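Local atomic coordinates of N-alpha-acetyltransferase 30 (Saccharomyces cerevisiae, PDB entry 6YGA), a protein that catalyses, as the catalytic subunit of the NatC complex, transfer of acetyl from acetyl-CoA to the N-terminal methionine of proteins such as the L-A virus GAG protein. Residues 135-140 and 152-157; 116-121 and 142-147. All blocks are in the same frame, centred on the assembly; numbering follows the deposited sequence.

In the fold
Both contacts belong to the C-terminal half of the GNAT fold and share the hairpin of strands 136-141 and 151-157. Contact 1 is the hairpin itself: antiparallel backbone bonds, with buried apolar side chains at one end and arginines against an aromatic ring at the other. Contact 2 lies nearer the surface, where the loop joining those two strands folds back over the end of strand 114-120, and it has no hydrogen bond between its segments. Strands 114-120 and 151-157 are sheet neighbours, so the contacts meet directly: Leu154 N lies 2.9 Å from Leu117 O and Phe152 N 2.9 Å from Thr119 O, both probable hydrogen bonds.

Contact 1 (135-140 and 152-157); sequences FIRMKR and FKLILP. With EDO (1,2-ethanediol), chain B.
Phe152 starts the second strand with its ring under the side chain of Arg137, whose CD sits over one face, 3.7 Å from the centroid. With CG anti to the carbonyl carbon (chi1 -78°), the ring swings toward 136-140, and the Arg137 guanidinium lies across its rim with the planes only 19° apart. Arg140 reaches the same ring with its guanidinium turned 86° to it. Arg137 forms a salt bridge with Glu131; Arg140 forms one with Asp150, in the loop of the same hairpin, and a hydrogen bond with Leu457 O of N-alpha-acetyltransferase 35.

Lys153 faces a beta bulge. Its O takes the N-H of Met138 at 2.8 Å, while its N gives to Lys139 O at 2.8 Å, so two residues stand opposite one. The carbonyl of Met138 accepts a hydrogen bond from O2 of a 1,2-ethanediol at 2.6 Å, which Arg588 of N-alpha-acetyltransferase 35 also binds. Leu154 runs alongside Arg137, its CD2 3.6 Å from Arg137 CG. Ile155 pairs twice with Ile136, its N 3.1 Å from Ile136 O, and its CD1 touches CG of Met138, a selenomethionine here, at 3.9 Å. Leu156 then sets CB over the centre of the Phe135 ring, 3.4 Å from the centroid, a CH-pi contact.

Strand 151-157 lies between 136-141 and 114-120, its backbone bonding Thr119 through Phe152 and Leu117 through Leu154. Helix 124-131 packs on the face bearing Arg137, Phe152 and Leu154, helix 95-109 reaches Phe135 and Leu156, and N-alpha-acetyltransferase 35 packs against both strands of the hairpin.

Contact 2 (116-121 and 142-147); sequences MLETEV and FRYYLN
Tyr145 lays its ring against the backbone of Thr119 and the side chain of Glu120, where the loop between strands 136-141 and 151-157 comes down on strand 114-120; in related enzymes the corresponding loop borders the peptide groove. From CB, the turn that puts CG anti to the carbonyl carbon (chi1 -65°) lays the ring along these two residues. CG and CD2 then meet the methylene of Glu120: Glu120 CG is 3.6 Å from Tyr145 CD2 and stands over that face in a CH-pi contact, with the carboxylate stacked 25° from the ring plane. CE2 comes next, 3.5 Å from Glu120 N, and CZ passes the carbonyl carbon of Thr119. At the tip, OH lies 3.5 Å from Thr119 N, but the angle is too poor for a hydrogen bond, and Glu118 CB is 3.9 Å from the same oxygen. The opposite face carries Tyr144 CD2 over its centre. Tyr144 OH approaches Glu118 CD at 3.7 Å, without bonding.

The carboxylates are hydrogen-bonded to other parts of the chain, Glu118 OE1 to Tyr80 OH and Glu120 OE1 to Asn123 ND2. Between these two segments the loop is held by CH-pi and van der Waals packing, without a hydrogen bond.

Contact 1 (135-140 and 152-157)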
loop_
_atom_site.group_PDB
_atom_site.type_symbol
_atom_site.label_atom_id
_atom_site.label_comp_id
_atom_site.label_asym_id
_atom_site.label_seq_id
_atom_site.Cartn_x
_atom_site.Cartn_y
_atom_site.Cartn_z
ATOM N N PHE A 135 -5.203 4.158 -22.413
ATOM C CA PHE A 135 -5.251 3.989 -20.969
ATOM C C PHE A 135 -4.182 4.844 -20.302
ATOM O O PHE A 135 -3.084 5.026 -20.837
ATOM C CB PHE A 135 -5.039 2.521 -20.596
ATOM C CG PHE A 135 -6.261 1.656 -20.753
ATOM C CD1 PHE A 135 -6.570 1.080 -21.976
ATOM C CD2 PHE A 135 -7.084 1.396 -19.668
ATOM C CE1 PHE A 135 -7.687 0.273 -22.119
ATOM C CE2 PHE A 135 -8.206 0.590 -19.803
ATOM C CZ PHE A 135 -8.506 0.027 -21.029
ATOM N N ILE A 136 -4.512 5.374 -19.126
ATOM C CA ILE A 136 -3.544 6.053 -18.279
ATOM C C ILE A 136 -3.649 5.478 -16.875
ATOM O O ILE A 136 -4.688 4.955 -16.465
ATOM C CB ILE A 136 -3.733 7.586 -18.254
ATOM C CG1 ILE A 136 -5.155 7.952 -17.824
ATOM C CG2 ILE A 136 -3.396 8.189 -19.611
ATOM C CD1 ILE A 136 -5.390 9.447 -17.713
ATOM N N ARG A 137 -2.543 5.574 -16.144
ATOM C CA ARG A 137 -2.479 5.084 -14.776
ATOM C C ARG A 137 -3.130 6.089 -13.834
ATOM O O ARG A 137 -2.759 7.268 -13.812
ATOM C CB ARG A 137 -1.025 4.838 -14.380
ATOM C CG ARG A 137 -0.240 4.105 -15.456
ATOM C CD ARG A 137 1.251 4.111 -15.192
ATOM N NE ARG A 137 1.985 3.572 -16.333
ATOM C CZ ARG A 137 3.309 3.557 -16.437
ATOM N NH1 ARG A 137 4.062 4.053 -15.464
ATOM N NH2 ARG A 137 3.882 3.046 -17.518
HETATM N N MSE A 138 -4.099 5.623 -13.058
HETATM C CA MSE A 138 -4.843 6.497 -12.164
HETATM C C MSE A 138 -4.544 6.213 -10.699
HETATM O O MSE A 138 -4.947 6.975 -9.821
HETATM C CB MSE A 138 -6.346 6.365 -12.423
HETATM C CG MSE A 138 -6.784 6.942 -13.759
HETATM SE SE MSE A 138 -6.311 8.828 -13.909
HETATM C CE MSE A 138 -7.456 9.544 -12.502
ATOM N N LYS A 139 -3.827 5.125 -10.435
ATOM C CA LYS A 139 -3.607 4.703 -9.061
ATOM C C LYS A 139 -2.505 3.657 -9.032
ATOM O O LYS A 139 -2.326 2.904 -9.994
ATOM C CB LYS A 139 -4.897 4.136 -8.454
ATOM C CG LYS A 139 -4.910 4.008 -6.943
ATOM C CD LYS A 139 -6.266 3.489 -6.481
ATOM C CE LYS A 139 -6.451 3.613 -4.981
ATOM N NZ LYS A 139 -7.819 3.192 -4.577
ATOM N N ARG A 140 -1.771 3.619 -7.924
ATOM C CA ARG A 140 -0.769 2.592 -7.672
ATOM C C ARG A 140 -1.083 1.930 -6.341
ATOM O O ARG A 140 -1.240 2.617 -5.326
ATOM C CB ARG A 140 0.647 3.173 -7.654
ATOM C CG ARG A 140 1.749 2.120 -7.682
ATOM C CD ARG A 140 3.123 2.755 -7.504
ATOM N NE ARG A 140 4.198 1.768 -7.426
ATOM C CZ ARG A 140 5.132 1.599 -8.359
ATOM N NH1 ARG A 140 5.131 2.354 -9.449
ATOM N NH2 ARG A 140 6.070 0.675 -8.199
ATOM N N PHE A 152 -0.814 -1.111 -10.994
ATOM C CA PHE A 152 -1.365 0.120 -11.534
ATOM C C PHE A 152 -2.845 -0.098 -11.816
ATOM O O PHE A 152 -3.248 -1.177 -12.268
ATOM C CB PHE A 152 -0.649 0.547 -12.822
ATOM C CG PHE A 152 0.686 1.210 -12.599
ATOM C CD1 PHE A 152 0.875 2.084 -11.542
ATOM C CD2 PHE A 152 1.751 0.964 -13.456
ATOM C CE1 PHE A 152 2.102 2.697 -11.342
ATOM C CE2 PHE A 152 2.980 1.575 -13.260
ATOM C CZ PHE A 152 3.154 2.440 -12.204
ATOM N N LYS A 153 -3.649 0.916 -11.525
ATOM C CA LYS A 153 -5.046 0.949 -11.930
ATOM C C LYS A 153 -5.137 1.757 -13.216
ATOM O O LYS A 153 -4.840 2.956 -13.217
ATOM C CB LYS A 153 -5.913 1.566 -10.834
ATOM C CG LYS A 153 -7.405 1.523 -11.100
ATOM C CD LYS A 153 -8.179 2.105 -9.931
ATOM C CE LYS A 153 -9.638 1.701 -9.985
ATOM N NZ LYS A 153 -10.331 2.000 -8.702
ATOM N N LEU A 154 -5.522 1.100 -14.307
ATOM C CA LEU A 154 -5.601 1.733 -15.617
ATOM C C LEU A 154 -7.053 2.022 -15.963
ATOM O O LEU A 154 -7.932 1.184 -15.740
ATOM C CB LEU A 154 -4.983 0.846 -16.698
ATOM C CG LEU A 154 -3.533 0.421 -16.475
ATOM C CD1 LEU A 154 -3.024 -0.447 -17.617
ATOM C CD2 LEU A 154 -2.658 1.644 -16.301
ATOM N N ILE A 155 -7.295 3.212 -16.515
ATOM C CA ILE A 155 -8.630 3.658 -16.895
ATOM C C ILE A 155 -8.570 4.279 -18.285
ATOM O O ILE A 155 -7.683 5.089 -18.576
ATOM C CB ILE A 155 -9.206 4.664 -15.881
ATOM C CG1 ILE A 155 -9.363 4.007 -14.510
ATOM C CG2 ILE A 155 -10.542 5.208 -16.366
ATOM C CD1 ILE A 155 -10.080 4.868 -13.512
ATOM N N LEU A 156 -9.507 3.887 -19.137
ATOM C CA LEU A 156 -9.664 4.454 -20.474
ATOM C C LEU A 156 -11.019 5.137 -20.543
ATOM O O LEU A 156 -12.061 4.453 -20.491
ATOM C CB LEU A 156 -9.553 3.373 -21.547
ATOM C CG LEU A 156 -9.895 3.777 -22.982
ATOM C CD1 LEU A 156 -8.819 4.692 -23.548
ATOM C CD2 LEU A 156 -10.086 2.546 -23.861
ATOM N N PRO A 157 -11.064 6.463 -20.657
ATOM C CA PRO A 157 -12.350 7.171 -20.653
ATOM C C PRO A 157 -12.989 7.162 -22.037
ATOM O O PRO A 157 -12.341 7.467 -23.044
ATOM C CB PRO A 157 -11.966 8.588 -20.219
ATOM C CG PRO A 157 -10.590 8.756 -20.752
ATOM C CD PRO A 157 -9.924 7.393 -20.729
HETATM C C1 EDO B . -4.884 11.661 -10.993
HETATM O O1 EDO B . -3.554 11.949 -11.436
HETATM C C2 EDO B . -4.847 10.682 -9.824
HETATM O O2 EDO B . -4.317 9.424 -10.257
#

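Contact 2 (116-121 and 142-147)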
loop_
_atom_site.group_PDB
_atom_site.type_symbol
_atom_site.label_atom_id
_atom_site.label_comp_id
_atom_site.label_asym_id
_atom_site.label_seq_id
_atom_site.Cartn_x
_atom_site.Cartn_y
_atom_site.Cartn_z
HETATM N N MSE A 116 -11.907 -0.161 -16.985
HETATM C CA MSE A 116 -10.928 -0.231 -15.906
HETATM C C MSE A 116 -10.297 -1.617 -15.809
HETATM O O MSE A 116 -10.970 -2.630 -15.995
HETATM C CB MSE A 116 -11.583 0.147 -14.573
HETATM C CG MSE A 116 -10.611 0.362 -13.421
HETATM SE SE MSE A 116 -10.134 -1.276 -12.475
HETATM C CE MSE A 116 -11.698 -1.421 -11.323
ATOM N N LEU A 117 -8.997 -1.649 -15.521
ATOM C CA LEU A 117 -8.286 -2.898 -15.301
ATOM C C LEU A 117 -7.152 -2.647 -14.320
ATOM O O LEU A 117 -6.738 -1.507 -14.094
ATOM C CB LEU A 117 -7.747 -3.486 -16.615
ATOM C CG LEU A 117 -6.617 -2.718 -17.313
ATOM C CD1 LEU A 117 -5.254 -3.319 -16.992
ATOM C CD2 LEU A 117 -6.836 -2.656 -18.818
ATOM N N GLU A 118 -6.658 -3.731 -13.733
ATOM C CA GLU A 118 -5.468 -3.705 -12.899
ATOM C C GLU A 118 -4.393 -4.553 -13.556
ATOM O O GLU A 118 -4.695 -5.574 -14.185
ATOM C CB GLU A 118 -5.753 -4.224 -11.485
ATOM C CG GLU A 118 -6.849 -3.473 -10.752
ATOM C CD GLU A 118 -8.150 -4.245 -10.689
ATOM O OE1 GLU A 118 -8.210 -5.362 -11.246
ATOM O OE2 GLU A 118 -9.111 -3.735 -10.076
ATOM N N THR A 119 -3.142 -4.128 -13.414
ATOM C CA THR A 119 -2.026 -4.857 -13.988
ATOM C C THR A 119 -0.792 -4.616 -13.130
ATOM O O THR A 119 -0.739 -3.678 -12.329
ATOM C CB THR A 119 -1.774 -4.446 -15.447
ATOM O OG1 THR A 119 -0.865 -5.367 -16.060
ATOM C CG2 THR A 119 -1.184 -3.055 -15.517
ATOM N N GLU A 120 0.195 -5.492 -13.296
ATOM C CA GLU A 120 1.441 -5.364 -12.557
ATOM C C GLU A 120 2.246 -4.184 -13.084
ATOM O O GLU A 120 2.282 -3.927 -14.291
ATOM C CB GLU A 120 2.264 -6.647 -12.676
ATOM C CG GLU A 120 1.539 -7.917 -12.243
ATOM C CD GLU A 120 0.749 -8.576 -13.367
ATOM O OE1 GLU A 120 0.457 -7.904 -14.380
ATOM O OE2 GLU A 120 0.423 -9.776 -13.239
ATOM N N VAL A 121 2.902 -3.461 -12.172
ATOM C CA VAL A 121 3.771 -2.373 -12.599
ATOM C C VAL A 121 5.006 -2.903 -13.309
ATOM O O VAL A 121 5.655 -2.162 -14.057
ATOM C CB VAL A 121 4.168 -1.491 -11.401
ATOM C CG1 VAL A 121 2.942 -1.147 -10.571
ATOM C CG2 VAL A 121 5.217 -2.183 -10.553
ATOM N N PHE A 142 -0.063 -0.593 -3.301
ATOM C CA PHE A 142 1.127 -1.130 -2.651
ATOM C C PHE A 142 0.996 -2.637 -2.437
ATOM O O PHE A 142 0.078 -3.096 -1.748
ATOM C CB PHE A 142 1.349 -0.409 -1.325
ATOM C CG PHE A 142 2.555 -0.876 -0.563
ATOM C CD1 PHE A 142 3.825 -0.449 -0.918
ATOM C CD2 PHE A 142 2.416 -1.721 0.526
ATOM C CE1 PHE A 142 4.934 -0.873 -0.212
ATOM C CE2 PHE A 142 3.519 -2.144 1.236
ATOM C CZ PHE A 142 4.781 -1.721 0.867
ATOM N N ARG A 143 1.921 -3.397 -3.032
ATOM C CA ARG A 143 1.995 -4.854 -2.879
ATOM C C ARG A 143 0.663 -5.522 -3.217
ATOM O O ARG A 143 0.251 -6.495 -2.582
ATOM C CB ARG A 143 2.468 -5.236 -1.474
ATOM C CG ARG A 143 3.905 -4.832 -1.186
ATOM C CD ARG A 143 4.387 -5.362 0.154
ATOM N NE ARG A 143 4.307 -6.816 0.225
ATOM C CZ ARG A 143 5.239 -7.638 -0.245
ATOM N NH1 ARG A 143 6.325 -7.148 -0.824
ATOM N NH2 ARG A 143 5.085 -8.950 -0.138
ATOM N N TYR A 144 -0.012 -4.985 -4.235
ATOM C CA TYR A 144 -1.287 -5.542 -4.674
ATOM C C TYR A 144 -1.126 -6.982 -5.144
ATOM O O TYR A 144 -2.022 -7.812 -4.949
ATOM C CB TYR A 144 -1.861 -4.660 -5.782
ATOM C CG TYR A 144 -3.249 -5.023 -6.255
ATOM C CD1 TYR A 144 -4.377 -4.499 -5.634
ATOM C CD2 TYR A 144 -3.432 -5.863 -7.344
ATOM C CE1 TYR A 144 -5.649 -4.817 -6.074
ATOM C CE2 TYR A 144 -4.697 -6.189 -7.790
ATOM C CZ TYR A 144 -5.802 -5.663 -7.153
ATOM O OH TYR A 144 -7.062 -5.988 -7.598
ATOM N N TYR A 145 0.011 -7.298 -5.764
ATOM C CA TYR A 145 0.324 -8.653 -6.198
ATOM C C TYR A 145 1.316 -9.341 -5.267
ATOM O O TYR A 145 2.087 -10.199 -5.710
ATOM C CB TYR A 145 0.853 -8.648 -7.633
ATOM C CG TYR A 145 -0.172 -8.188 -8.645
ATOM C CD1 TYR A 145 -1.226 -9.013 -9.013
ATOM C CD2 TYR A 145 -0.089 -6.930 -9.226
ATOM C CE1 TYR A 145 -2.171 -8.600 -9.931
ATOM C CE2 TYR A 145 -1.029 -6.507 -10.148
ATOM C CZ TYR A 145 -2.069 -7.346 -10.497
ATOM O OH TYR A 145 -3.014 -6.940 -11.410
ATOM N N LEU A 146 1.313 -8.971 -3.986
ATOM C CA LEU A 146 2.093 -9.641 -2.941
ATOM C C LEU A 146 3.568 -9.569 -3.318
ATOM O O LEU A 146 4.079 -8.455 -3.528
ATOM C CB LEU A 146 1.523 -11.047 -2.750
ATOM C CG LEU A 146 0.004 -11.129 -2.585
ATOM C CD1 LEU A 146 -0.499 -12.527 -2.911
ATOM C CD2 LEU A 146 -0.401 -10.724 -1.176
ATOM N N ASN A 147 4.281 -10.692 -3.431
ATOM C CA ASN A 147 5.702 -10.660 -3.752
ATOM C C ASN A 147 5.972 -10.350 -5.219
ATOM O O ASN A 147 7.138 -10.188 -5.591
ATOM C CB ASN A 147 6.358 -11.991 -3.370
ATOM C CG ASN A 147 6.220 -12.312 -1.885
ATOM O OD1 ASN A 147 6.022 -11.419 -1.060
ATOM N ND2 ASN A 147 6.331 -13.592 -1.544
#